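Local coordinates for protein putative pectin lyase (Geobacillus virus E2, PDB 7CHU) that forms the tailspike of a deep-sea thermophilic bacteriophage and, with its pectin-lyase-like fold, probably recognises and perhaps cleaves polysaccharide on the host surface, at residues 168-174 / 193-199; 353-359 / 381-385; 221-225 / 254-258; 148-154 / 180-186. All coordinates share one frame; numbering follows the deposited sequence.

Contact 1: 168-174 / 193-199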
loop_
_atom_site.group_PDB
_atom_site.type_symbol
_atom_site.label_atom_id
_atom_site.label_comp_id
_atom_site.label_asym_id
_atom_site.label_seq_id
_atom_site.Cartn_x
_atom_site.Cartn_y
_atom_site.Cartn_z
ATOM N N ARG A 168 5.480 -13.474 26.536
ATOM C CA ARG A 168 5.882 -12.975 25.235
ATOM C C ARG A 168 6.786 -11.758 25.374
ATOM O O ARG A 168 6.816 -11.079 26.404
ATOM C CB ARG A 168 4.653 -12.651 24.405
ATOM C CG ARG A 168 3.756 -13.871 24.266
ATOM C CD ARG A 168 2.682 -13.646 23.259
ATOM N NE ARG A 168 3.223 -13.519 21.912
ATOM C CZ ARG A 168 3.521 -14.552 21.136
ATOM N NH1 ARG A 168 3.333 -15.798 21.578
ATOM N NH2 ARG A 168 3.989 -14.341 19.909
ATOM N N LEU A 169 7.540 -11.515 24.316
ATOM C CA LEU A 169 8.306 -10.296 24.156
ATOM C C LEU A 169 7.480 -9.326 23.326
ATOM O O LEU A 169 7.050 -9.686 22.226
ATOM C CB LEU A 169 9.623 -10.611 23.449
ATOM C CG LEU A 169 10.768 -9.672 23.733
ATOM C CD1 LEU A 169 11.095 -9.784 25.207
ATOM C CD2 LEU A 169 11.945 -10.098 22.889
ATOM N N CYS A 170 7.275 -8.102 23.826
ATOM C CA CYS A 170 6.423 -7.136 23.136
ATOM C C CYS A 170 7.153 -5.850 22.766
ATOM O O CYS A 170 8.050 -5.386 23.482
ATOM C CB CYS A 170 5.194 -6.780 23.980
ATOM S SG CYS A 170 4.163 -8.188 24.357
ATOM N N PHE A 171 6.744 -5.281 21.627
ATOM C CA PHE A 171 7.171 -3.944 21.197
ATOM C C PHE A 171 8.687 -3.845 21.034
ATOM O O PHE A 171 9.294 -2.848 21.428
ATOM C CB PHE A 171 6.681 -2.872 22.168
ATOM C CG PHE A 171 5.190 -2.884 22.396
ATOM C CD1 PHE A 171 4.317 -2.357 21.433
ATOM C CD2 PHE A 171 4.664 -3.408 23.570
ATOM C CE1 PHE A 171 2.949 -2.365 21.654
ATOM C CE2 PHE A 171 3.296 -3.411 23.810
ATOM C CZ PHE A 171 2.437 -2.896 22.853
ATOM N N VAL A 172 9.313 -4.878 20.476
ATOM C CA VAL A 172 10.739 -4.829 20.151
ATOM C C VAL A 172 10.898 -4.443 18.687
ATOM O O VAL A 172 9.946 -4.467 17.908
ATOM C CB VAL A 172 11.462 -6.163 20.457
ATOM C CG1 VAL A 172 11.557 -6.418 21.985
ATOM C CG2 VAL A 172 10.772 -7.323 19.740
ATOM N N GLY A 173 12.111 -4.078 18.295
ATOM C CA GLY A 173 12.293 -3.694 16.905
ATOM C C GLY A 173 13.736 -3.382 16.573
ATOM O O GLY A 173 14.605 -3.283 17.452
ATOM N N ILE A 174 13.972 -3.248 15.264
ATOM C CA ILE A 174 15.232 -2.801 14.691
ATOM C C ILE A 174 14.894 -1.695 13.694
ATOM O O ILE A 174 13.918 -1.809 12.946
ATOM C CB ILE A 174 15.987 -3.953 13.974
ATOM C CG1 ILE A 174 16.285 -5.122 14.940
ATOM C CG2 ILE A 174 17.278 -3.437 13.318
ATOM C CD1 ILE A 174 16.986 -6.292 14.283
ATOM N N LYS A 193 8.370 -15.719 19.647
ATOM C CA LYS A 193 7.382 -15.425 20.693
ATOM C C LYS A 193 7.306 -13.924 20.966
ATOM O O LYS A 193 7.286 -13.459 22.112
ATOM C CB LYS A 193 7.670 -16.224 21.965
ATOM C CG LYS A 193 7.270 -17.695 21.820
ATOM C CD LYS A 193 7.624 -18.485 23.086
ATOM C CE LYS A 193 7.404 -19.977 22.904
ATOM N NZ LYS A 193 5.965 -20.275 22.774
ATOM N N ILE A 194 7.264 -13.160 19.880
ATOM C CA ILE A 194 7.249 -11.707 19.924
ATOM C C ILE A 194 5.860 -11.241 19.524
ATOM O O ILE A 194 5.229 -11.838 18.644
ATOM C CB ILE A 194 8.317 -11.123 18.980
ATOM C CG1 ILE A 194 9.718 -11.370 19.525
ATOM C CG2 ILE A 194 8.079 -9.650 18.688
ATOM C CD1 ILE A 194 10.775 -10.885 18.531
ATOM N N SER A 195 5.383 -10.183 20.166
ATOM C CA SER A 195 4.144 -9.517 19.777
ATOM C C SER A 195 4.428 -8.048 19.519
ATOM O O SER A 195 5.269 -7.438 20.195
ATOM C CB SER A 195 3.062 -9.629 20.864
ATOM O OG SER A 195 2.523 -10.931 20.915
ATOM N N LEU A 196 3.713 -7.481 18.546
ATOM C CA LEU A 196 3.689 -6.028 18.336
ATOM C C LEU A 196 5.084 -5.463 18.062
ATOM O O LEU A 196 5.432 -4.370 18.516
ATOM C CB LEU A 196 3.022 -5.326 19.514
ATOM C CG LEU A 196 1.519 -5.624 19.575
ATOM C CD1 LEU A 196 0.947 -5.700 20.995
ATOM C CD2 LEU A 196 0.793 -4.591 18.761
ATOM N N GLY A 197 5.877 -6.206 17.291
ATOM C CA GLY A 197 7.156 -5.698 16.842
ATOM C C GLY A 197 6.997 -4.620 15.781
ATOM O O GLY A 197 6.034 -4.608 15.003
ATOM N N ARG A 198 7.962 -3.699 15.765
ATOM C CA ARG A 198 7.996 -2.592 14.809
ATOM C C ARG A 198 9.408 -2.471 14.242
ATOM O O ARG A 198 10.320 -2.021 14.938
ATOM C CB ARG A 198 7.571 -1.278 15.475
ATOM C CG ARG A 198 6.094 -1.226 15.930
ATOM C CD ARG A 198 5.146 -1.368 14.766
ATOM N NE ARG A 198 3.749 -1.058 15.078
ATOM C CZ ARG A 198 2.813 -1.966 15.333
ATOM N NH1 ARG A 198 3.109 -3.281 15.333
ATOM N NH2 ARG A 198 1.564 -1.571 15.578
ATOM N N PHE A 199 9.586 -2.834 12.977
ATOM C CA PHE A 199 10.881 -2.809 12.312
ATOM C C PHE A 199 10.813 -1.849 11.121
ATOM O O PHE A 199 9.807 -1.817 10.400
ATOM C CB PHE A 199 11.289 -4.223 11.837
ATOM C CG PHE A 199 11.455 -5.236 12.950
ATOM C CD1 PHE A 199 10.353 -5.745 13.625
ATOM C CD2 PHE A 199 12.718 -5.690 13.303
ATOM C CE1 PHE A 199 10.503 -6.675 14.656
ATOM C CE2 PHE A 199 12.885 -6.633 14.328
ATOM C CZ PHE A 199 11.780 -7.124 15.008
#

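Contact 2: 353-359 / 381-385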
loop_
_atom_site.group_PDB
_atom_site.type_symbol
_atom_site.label_atom_id
_atom_site.label_comp_id
_atom_site.label_asym_id
_atom_site.label_seq_id
_atom_site.Cartn_x
_atom_site.Cartn_y
_atom_site.Cartn_z
ATOM N N LEU A 353 -0.841 -23.913 -7.054
ATOM C CA LEU A 353 -1.751 -24.261 -5.968
ATOM C C LEU A 353 -1.644 -25.776 -5.760
ATOM O O LEU A 353 -2.265 -26.562 -6.483
ATOM C CB LEU A 353 -3.166 -23.795 -6.297
ATOM C CG LEU A 353 -3.284 -22.291 -6.671
ATOM C CD1 LEU A 353 -4.658 -21.901 -7.153
ATOM C CD2 LEU A 353 -2.865 -21.376 -5.495
ATOM N N THR A 354 -0.822 -26.192 -4.786
ATOM C CA THR A 354 -0.522 -27.609 -4.609
ATOM C C THR A 354 -1.504 -28.290 -3.655
ATOM O O THR A 354 -2.134 -27.655 -2.801
ATOM C CB THR A 354 0.908 -27.824 -4.090
ATOM O OG1 THR A 354 0.992 -27.451 -2.718
ATOM C CG2 THR A 354 1.915 -27.018 -4.885
ATOM N N GLY A 355 -1.585 -29.625 -3.785
ATOM C CA GLY A 355 -2.318 -30.430 -2.818
ATOM C C GLY A 355 -3.772 -30.023 -2.804
ATOM O O GLY A 355 -4.381 -29.775 -3.847
ATOM N N THR A 356 -4.334 -29.898 -1.609
ATOM C CA THR A 356 -5.739 -29.535 -1.439
ATOM C C THR A 356 -5.976 -28.018 -1.333
ATOM O O THR A 356 -7.060 -27.620 -0.894
ATOM C CB THR A 356 -6.309 -30.178 -0.173
ATOM O OG1 THR A 356 -5.632 -29.605 0.945
ATOM C CG2 THR A 356 -6.118 -31.684 -0.158
ATOM N N SER A 357 -4.986 -27.186 -1.677
ATOM C CA SER A 357 -5.120 -25.723 -1.625
ATOM C C SER A 357 -6.453 -25.272 -2.213
ATOM O O SER A 357 -6.788 -25.625 -3.343
ATOM C CB SER A 357 -3.968 -25.074 -2.404
ATOM O OG SER A 357 -2.715 -25.380 -1.797
ATOM N N MET A 358 -7.236 -24.522 -1.438
ATOM C CA MET A 358 -8.562 -24.162 -1.911
ATOM C C MET A 358 -8.900 -22.709 -1.606
ATOM O O MET A 358 -8.470 -22.144 -0.597
ATOM C CB MET A 358 -9.635 -25.089 -1.318
ATOM C CG MET A 358 -10.064 -24.772 0.124
ATOM S SD MET A 358 -11.326 -25.938 0.705
ATOM C CE MET A 358 -12.128 -26.394 -0.838
ATOM N N LEU A 359 -9.718 -22.125 -2.484
ATOM C CA LEU A 359 -10.244 -20.760 -2.352
ATOM C C LEU A 359 -9.136 -19.705 -2.304
ATOM O O LEU A 359 -9.328 -18.602 -1.791
ATOM C CB LEU A 359 -11.164 -20.626 -1.137
ATOM C CG LEU A 359 -12.664 -20.914 -1.297
ATOM C CD1 LEU A 359 -13.278 -20.186 -2.467
ATOM C CD2 LEU A 359 -12.948 -22.412 -1.401
ATOM N N THR A 381 -6.584 -29.420 -7.629
ATOM C CA THR A 381 -7.572 -30.409 -7.203
ATOM C C THR A 381 -8.887 -29.759 -6.765
ATOM O O THR A 381 -9.971 -30.209 -7.149
ATOM C CB THR A 381 -6.977 -31.242 -6.057
ATOM O OG1 THR A 381 -5.728 -31.806 -6.477
ATOM C CG2 THR A 381 -7.922 -32.348 -5.619
ATOM N N ASN A 382 -8.819 -28.724 -5.933
ATOM C CA ASN A 382 -10.006 -28.108 -5.359
ATOM C C ASN A 382 -10.249 -26.732 -5.977
ATOM O O ASN A 382 -9.405 -26.192 -6.693
ATOM C CB ASN A 382 -9.878 -28.002 -3.828
ATOM C CG ASN A 382 -9.905 -29.372 -3.150
ATOM O OD1 ASN A 382 -10.624 -30.276 -3.580
ATOM N ND2 ASN A 382 -9.099 -29.537 -2.115
ATOM N N GLU A 383 -11.406 -26.156 -5.655
ATOM C CA GLU A 383 -11.807 -24.874 -6.239
ATOM C C GLU A 383 -10.893 -23.733 -5.786
ATOM O O GLU A 383 -10.704 -23.507 -4.583
ATOM C CB GLU A 383 -13.254 -24.544 -5.869
ATOM C CG GLU A 383 -13.670 -23.110 -6.258
ATOM C CD GLU A 383 -15.131 -22.798 -5.936
ATOM O OE1 GLU A 383 -15.936 -23.732 -5.853
ATOM O OE2 GLU A 383 -15.498 -21.622 -5.764
ATOM N N ASN A 384 -10.338 -23.015 -6.760
ATOM C CA ASN A 384 -9.692 -21.726 -6.552
ATOM C C ASN A 384 -10.213 -20.756 -7.607
ATOM O O ASN A 384 -10.826 -21.162 -8.592
ATOM C CB ASN A 384 -8.185 -21.862 -6.636
ATOM C CG ASN A 384 -7.623 -22.761 -5.527
ATOM O OD1 ASN A 384 -7.230 -22.275 -4.474
ATOM N ND2 ASN A 384 -7.592 -24.072 -5.767
ATOM N N PHE A 385 -9.961 -19.471 -7.413
ATOM C CA PHE A 385 -10.614 -18.440 -8.204
ATOM C C PHE A 385 -9.575 -17.563 -8.884
ATOM O O PHE A 385 -8.528 -17.250 -8.307
ATOM C CB PHE A 385 -11.526 -17.609 -7.295
ATOM C CG PHE A 385 -12.320 -16.555 -8.010
ATOM C CD1 PHE A 385 -13.279 -16.899 -8.973
ATOM C CD2 PHE A 385 -12.135 -15.214 -7.699
ATOM C CE1 PHE A 385 -14.028 -15.886 -9.641
ATOM C CE2 PHE A 385 -12.878 -14.216 -8.340
ATOM C CZ PHE A 385 -13.821 -14.566 -9.325
HETATM O O HOH W 1 -3.842 -29.089 -6.323
HETATM O O HOH W 2 -6.369 -27.976 -4.583
#

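Contact 3: 221-225 / 254-258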
loop_
_atom_site.group_PDB
_atom_site.type_symbol
_atom_site.label_atom_id
_atom_site.label_comp_id
_atom_site.label_asym_id
_atom_site.label_seq_id
_atom_site.Cartn_x
_atom_site.Cartn_y
_atom_site.Cartn_z
ATOM N N ASN A 221 4.959 -5.392 12.305
ATOM C CA ASN A 221 5.112 -4.634 11.066
ATOM C C ASN A 221 6.584 -4.534 10.694
ATOM O O ASN A 221 7.425 -4.177 11.530
ATOM C CB ASN A 221 4.549 -3.218 11.187
ATOM C CG ASN A 221 3.061 -3.193 11.384
ATOM O OD1 ASN A 221 2.372 -4.181 11.144
ATOM N ND2 ASN A 221 2.550 -2.054 11.828
ATOM N N ILE A 222 6.885 -4.817 9.435
ATOM C CA ILE A 222 8.245 -4.791 8.915
ATOM C C ILE A 222 8.216 -3.984 7.627
ATOM O O ILE A 222 7.718 -4.462 6.604
ATOM C CB ILE A 222 8.797 -6.205 8.677
ATOM C CG1 ILE A 222 8.814 -6.982 10.000
ATOM C CG2 ILE A 222 10.205 -6.143 8.045
ATOM C CD1 ILE A 222 8.995 -8.480 9.826
ATOM N N ILE A 223 8.746 -2.762 7.675
ATOM C CA ILE A 223 8.687 -1.811 6.572
ATOM C C ILE A 223 10.091 -1.611 6.024
ATOM O O ILE A 223 11.015 -1.333 6.785
ATOM C CB ILE A 223 8.072 -0.473 7.039
ATOM C CG1 ILE A 223 6.692 -0.702 7.662
ATOM C CG2 ILE A 223 7.994 0.561 5.893
ATOM C CD1 ILE A 223 6.140 0.557 8.358
ATOM N N GLY A 224 10.253 -1.743 4.706
ATOM C CA GLY A 224 11.522 -1.404 4.075
ATOM C C GLY A 224 12.680 -2.355 4.343
ATOM O O GLY A 224 13.855 -1.970 4.171
ATOM N N LEU A 225 12.397 -3.591 4.749
ATOM C CA LEU A 225 13.469 -4.569 4.926
ATOM C C LEU A 225 14.191 -4.820 3.605
ATOM O O LEU A 225 13.559 -4.970 2.551
ATOM C CB LEU A 225 12.911 -5.888 5.473
ATOM C CG LEU A 225 13.805 -7.139 5.383
ATOM C CD1 LEU A 225 15.002 -7.046 6.328
ATOM C CD2 LEU A 225 13.035 -8.425 5.656
ATOM N N LEU A 254 3.432 -8.210 8.754
ATOM C CA LEU A 254 3.192 -7.317 7.618
ATOM C C LEU A 254 4.527 -6.832 7.074
ATOM O O LEU A 254 5.204 -6.021 7.714
ATOM C CB LEU A 254 2.310 -6.134 8.017
ATOM C CG LEU A 254 0.801 -6.355 7.805
ATOM C CD1 LEU A 254 0.197 -7.461 8.705
ATOM C CD2 LEU A 254 -0.013 -5.061 7.944
ATOM N N PHE A 255 4.902 -7.330 5.899
ATOM C CA PHE A 255 6.088 -6.875 5.187
ATOM C C PHE A 255 5.641 -5.826 4.172
ATOM O O PHE A 255 4.835 -6.122 3.288
ATOM C CB PHE A 255 6.792 -8.041 4.482
ATOM C CG PHE A 255 7.278 -9.132 5.412
ATOM C CD1 PHE A 255 6.402 -10.077 5.919
ATOM C CD2 PHE A 255 8.621 -9.219 5.746
ATOM C CE1 PHE A 255 6.859 -11.101 6.742
ATOM C CE2 PHE A 255 9.090 -10.225 6.588
ATOM C CZ PHE A 255 8.202 -11.166 7.101
ATOM N N ILE A 256 6.111 -4.591 4.325
ATOM C CA ILE A 256 5.633 -3.484 3.514
ATOM C C ILE A 256 6.817 -2.893 2.780
ATOM O O ILE A 256 7.817 -2.517 3.402
ATOM C CB ILE A 256 4.916 -2.420 4.349
ATOM C CG1 ILE A 256 3.681 -3.019 5.036
ATOM C CG2 ILE A 256 4.533 -1.231 3.447
ATOM C CD1 ILE A 256 3.003 -2.039 6.029
ATOM N N ALA A 257 6.726 -2.844 1.457
ATOM C CA ALA A 257 7.786 -2.235 0.651
ATOM C C ALA A 257 9.136 -2.889 0.951
ATOM O O ALA A 257 10.162 -2.220 1.085
ATOM C CB ALA A 257 7.845 -0.714 0.892
ATOM N N CYS A 258 9.140 -4.210 1.059
ATOM C CA CYS A 258 10.365 -4.927 1.373
ATOM C C CYS A 258 11.061 -5.336 0.078
ATOM O O CYS A 258 10.443 -5.399 -0.984
ATOM C CB CYS A 258 10.043 -6.134 2.244
ATOM S SG CYS A 258 9.552 -5.594 3.921
#

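Contact 4: 148-154 / 180-186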
loop_
_atom_site.group_PDB
_atom_site.type_symbol
_atom_site.label_atom_id
_atom_site.label_comp_id
_atom_site.label_asym_id
_atom_site.label_seq_id
_atom_site.Cartn_x
_atom_site.Cartn_y
_atom_site.Cartn_z
ATOM N N LYS A 148 28.937 -6.526 11.672
ATOM C CA LYS A 148 29.701 -7.495 10.896
ATOM C C LYS A 148 29.889 -8.765 11.720
ATOM O O LYS A 148 30.648 -8.776 12.692
ATOM C CB LYS A 148 31.055 -6.926 10.480
ATOM C CG LYS A 148 30.943 -5.691 9.582
ATOM C CD LYS A 148 30.916 -6.005 8.111
ATOM C CE LYS A 148 31.066 -4.725 7.277
ATOM N NZ LYS A 148 30.916 -5.005 5.815
ATOM N N SER A 149 29.224 -9.838 11.323
ATOM C CA SER A 149 29.254 -11.074 12.106
ATOM C C SER A 149 30.449 -11.932 11.736
ATOM O O SER A 149 30.782 -12.076 10.557
ATOM C CB SER A 149 27.980 -11.885 11.872
ATOM O OG SER A 149 27.938 -13.031 12.714
ATOM N N THR A 150 31.060 -12.557 12.743
ATOM C CA THR A 150 31.973 -13.672 12.516
ATOM C C THR A 150 31.414 -14.965 13.085
ATOM O O THR A 150 32.158 -15.938 13.239
ATOM C CB THR A 150 33.349 -13.413 13.137
ATOM O OG1 THR A 150 33.233 -13.481 14.565
ATOM C CG2 THR A 150 33.897 -12.038 12.725
ATOM N N ILE A 151 30.133 -14.979 13.438
ATOM C CA ILE A 151 29.512 -16.168 14.010
ATOM C C ILE A 151 29.407 -17.257 12.947
ATOM O O ILE A 151 28.908 -17.024 11.837
ATOM C CB ILE A 151 28.133 -15.814 14.580
ATOM C CG1 ILE A 151 28.276 -14.771 15.691
ATOM C CG2 ILE A 151 27.388 -17.056 15.035
ATOM C CD1 ILE A 151 26.939 -14.307 16.226
ATOM N N THR A 152 29.878 -18.456 13.281
ATOM C CA THR A 152 29.836 -19.582 12.350
ATOM C C THR A 152 29.118 -20.805 12.899
ATOM O O THR A 152 29.116 -21.848 12.230
ATOM C CB THR A 152 31.255 -20.029 11.949
ATOM O OG1 THR A 152 31.965 -20.454 13.122
ATOM C CG2 THR A 152 32.017 -18.903 11.250
ATOM N N ASN A 153 28.535 -20.734 14.093
ATOM C CA ASN A 153 27.928 -21.913 14.701
ATOM C C ASN A 153 26.427 -21.973 14.474
ATOM O O ASN A 153 25.731 -22.738 15.159
ATOM C CB ASN A 153 28.238 -21.979 16.200
ATOM C CG ASN A 153 27.700 -20.768 16.944
ATOM O OD1 ASN A 153 26.956 -19.960 16.382
ATOM N ND2 ASN A 153 28.072 -20.631 18.195
ATOM N N GLY A 154 25.915 -21.205 13.513
ATOM C CA GLY A 154 24.498 -21.215 13.218
ATOM C C GLY A 154 23.648 -20.348 14.124
ATOM O O GLY A 154 22.430 -20.287 13.925
ATOM N N ASP A 180 25.384 -7.845 8.575
ATOM C CA ASP A 180 26.146 -8.438 7.475
ATOM C C ASP A 180 26.817 -9.708 7.993
ATOM O O ASP A 180 27.753 -9.635 8.808
ATOM C CB ASP A 180 27.168 -7.435 6.938
ATOM C CG ASP A 180 28.054 -8.002 5.830
ATOM O OD1 ASP A 180 27.926 -9.204 5.447
ATOM O OD2 ASP A 180 28.908 -7.223 5.341
ATOM N N GLY A 181 26.334 -10.870 7.514
ATOM C CA GLY A 181 26.833 -12.164 7.968
ATOM C C GLY A 181 28.179 -12.558 7.396
ATOM O O GLY A 181 28.768 -13.546 7.850
ATOM N N GLN A 182 28.675 -11.796 6.417
ATOM C CA GLN A 182 29.985 -12.024 5.797
ATOM C C GLN A 182 30.105 -13.448 5.253
ATOM O O GLN A 182 31.191 -14.033 5.242
ATOM C CB GLN A 182 31.134 -11.704 6.763
ATOM C CG GLN A 182 31.058 -10.276 7.358
ATOM C CD GLN A 182 32.319 -9.869 8.106
ATOM O OE1 GLN A 182 33.178 -9.210 7.537
ATOM N NE2 GLN A 182 32.420 -10.223 9.396
ATOM N N ASN A 183 28.979 -14.008 4.799
ATOM C CA ASN A 183 28.913 -15.366 4.255
ATOM C C ASN A 183 29.226 -16.425 5.297
ATOM O O ASN A 183 29.455 -17.588 4.950
ATOM C CB ASN A 183 29.831 -15.526 3.042
ATOM C CG ASN A 183 29.397 -14.652 1.884
ATOM O OD1 ASN A 183 30.185 -13.889 1.332
ATOM N ND2 ASN A 183 28.124 -14.727 1.547
ATOM N N ASN A 184 29.212 -16.053 6.572
ATOM C CA ASN A 184 29.387 -17.023 7.638
ATOM C C ASN A 184 28.083 -17.759 7.939
ATOM O O ASN A 184 26.986 -17.312 7.586
ATOM C CB ASN A 184 29.906 -16.338 8.894
ATOM C CG ASN A 184 31.295 -15.780 8.702
ATOM O OD1 ASN A 184 31.573 -14.616 8.996
ATOM N ND2 ASN A 184 32.171 -16.603 8.183
ATOM N N ASP A 185 28.215 -18.903 8.612
ATOM C CA ASP A 185 27.049 -19.694 9.022
ATOM C C ASP A 185 26.458 -19.096 10.297
ATOM O O ASP A 185 26.696 -19.560 11.421
ATOM C CB ASP A 185 27.413 -21.158 9.218
ATOM C CG ASP A 185 26.208 -22.017 9.544
ATOM O OD1 ASP A 185 25.054 -21.516 9.522
ATOM O OD2 ASP A 185 26.419 -23.208 9.830
ATOM N N CYS A 186 25.665 -18.039 10.103
ATOM C CA CYS A 186 24.934 -17.366 11.171
ATOM C C CYS A 186 23.561 -16.971 10.643
ATOM O O CYS A 186 23.369 -16.825 9.435
ATOM C CB CYS A 186 25.686 -16.141 11.709
ATOM S SG CYS A 186 25.860 -14.798 10.489
HETATM O O HOH W 3 29.520 -23.978 10.642
#

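Contact 1: 168-174 / 193-199
The guanidinium group of Arg-168 lies with the carbonyl carbon of Lys-193 over one face and two acceptors at its edge. NH2 of Arg-168 gives a hydrogen bond of 3.1 Å to Ile-194 O, in the guanidinium plane but from above the plane of that carbonyl. NE of Arg-168 reaches Ser-195 OG at 2.9 Å, tilted 21° from the guanidinium plane. A bend at chi3 (67°) swings the group across onto the neighbouring strand. Glu-216 forms salt bridges with both Arg-168 and Lys-193, which probably offsets their like charges.

On the Phe-171 ring, Leu-196 CB sits over one face, 4.0 Å from the centroid, and the two side chains run the same way. Subunit packing continues there, with Ser-143 and Tyr-226 of the second subunit against Phe-171 and Leu-196 respectively. The ring of Phe-199 carries Gly-173 CA almost over its centre, 3.9 Å away, while Ile-174 CB touches Phe-199 CD2 at 3.8 Å. On the side where Phe-160 packs, Val-172 CG2 meets Ile-194 CG2 at 3.7 Å, roughly at right angles.

Four backbone hydrogen bonds tie the strands together, the last from Arg-198 N to Val-172 O past the corner. Phe-171 and Leu-196 both have positive phi, so the two strands bend at neighbouring places. Parallel strands with matching bends in successive coils are the hallmark of the parallel beta-helix of the pectate-lyase-like family.

Contact 2: 353-359 / 381-385
Leu-359 and Asn-384 mark the tight end of this contact. Leu-359 N donates to Glu-383 O at 2.7 Å, nearly straight (171°) and in the carbonyl plane. Beside it, ND2 of Asn-384 gives a hydrogen bond to Ser-357 O at 3.0 Å; that oxygen lies in the amide plane, whereas ND2 stands above the plane of the carbonyl. Leu-353 comes from the opposite direction and presses CD1 to 3.5 Å from Asn-384 CG. With OD1 of Asn-384 taking a hydrogen bond from Asn-360, the amide is held at both ends.

Toward Thr-381 the two loops are bridged largely by water. One water accepts from Thr-381 N at 3.1 Å and lies close to the carbonyl oxygens of Leu-353 and Gly-355. A second accepts from Asn-382 N at 2.9 Å and sits 2.7 Å from Ser-357 O. The direct bond on this side runs from ND2 of Asn-382 to Thr-356 O, 3.1 Å long. Glu-383 turns its carboxylate to Lys-396 of the second subunit.

Thr-354 to Ser-357 form a type II' beta turn, and the whole is a loop stacked on the next loop, each leading into a parallel strand, as between successive coils of a beta-helix.

Contact 3: 221-225 / 254-258
Ile-222 loses the most surface here, wedged against Phe-255 and Cys-258. Its CG1 lies anti to the carbonyl carbon (chi1 -60°) and the chain stays extended beyond, which sends CD1 alongside the phenyl ring to 3.7 Å from Phe-255 CE2, off the ring centre. Ile-222 and Phe-255 point the same way, into a hydrophobic layer with Phe-199, Phe-202 and Phe-260; Phe-284 stacks on the ring of Phe-255, continuing the row into the next coil. The backbone of Ile-222 is gripped as well: its N donates to Leu-254 O at 2.7 Å, and its O accepts from Ile-256 N at 2.8 Å.

Leu-254 faces the other side of the strands, with Asn-221, Ile-223 and Ile-256. Its CB lies 3.7 Å from Asn-221 OD1, the two side chains running parallel. ND2 of Asn-221 makes a weak hydrogen bond to Ala-257 O of the second subunit, and Leu-254 packs on Gly-286 of that same subunit.

Cys-258 comes after the bend. Its SG touches Leu-225 CB at 3.7 Å and also approaches Ile-222 O at 3.4 Å. Just before, Gly-224 N gives a hydrogen bond of 2.9 Å to Ile-256 O, nearly in line with the carbonyl, so that the pairing lasts to the turn.

The chemistry is two-sided: apolar, partly aromatic contacts fill the interior of the coil, whereas the opposite face adds a polar amide to its aliphatic packing and packs in part against neighbouring subunits of the trimer.

Contact 4: 148-154 / 180-186
Here the parallel pairing of two beta-helix coils ends and gives way to stacked loops: Lys-148 and Asp-180 are the last strand pair, and a type I' beta turn from Gly-181 to Asn-184 follows. Ser-149 N donates to Asp-180 O at 2.9 Å in an almost straight bond. On the same face of the strand pair, NZ of Lys-148 forms a salt bridge with OD2 of Asp-180 at 3.0 Å, meeting it on the anti side of the carboxylate. The other oxygen, OD1 of Asp-180, accepts from Gln-182 N, closing an Asx turn that steadies the carboxylate from its own chain.

Gln-182 then reaches back. Its extended side chain crosses that of Lys-148 at about a right angle and brings NE2 to 2.7 Å from Ser-149 O, the oxygen lying in the amide plane while NE2 stands 60° out of the carbonyl plane. OG of Ser-149, anti to its own N (chi1 -175°), accepts from Ile-151 N at 3.0 Å, an ST turn. Deeper in, Ile-151 CB packs on Cys-186 CB at 3.8 Å.

At the far end Gly-154 N donates to Asp-185 O, 2.8 Å away. A water donates to Thr-152 O at 2.7 Å and, at longer range, to Asp-185 OD2; OD1 of Asp-185 takes a hydrogen bond from Asn-209.

Once the regular strand bonds stop, the Gln-182 amide, the Ser-149 hydroxyl and the Asp-180 carboxylate take over part of the work of satisfying backbone groups, and the paired charges of Lys-148 and Asp-180 are partly exposed, with Lys-148 also packing on Ser-109 of the third subunit, and probably offset one another.

All four contacts join successive coils of the same beta-helix, but at different depths. Contacts 1 and 3 are buried and touch each other: Phe-199 N and Asn-221 O are probably hydrogen-bonded at 2.9 Å, as strands 198-200 and 220-228 are neighbours. Their links are backbone bonds, aliphatic packing and phenyl rings, to which contact 1 adds the bonds of an arginine. Contacts 2 and 4 are partly buried loop pairings, where Asn or Gln amides and ordered waters bridge the loops, with a salt bridge added in contact 4. Contact 4 alternates with contact 1 along the chain, while contact 2 lies farther on, its centre about 34 Å from that of contact 1. Contacts 1, 2 and 3 all touch the second subunit.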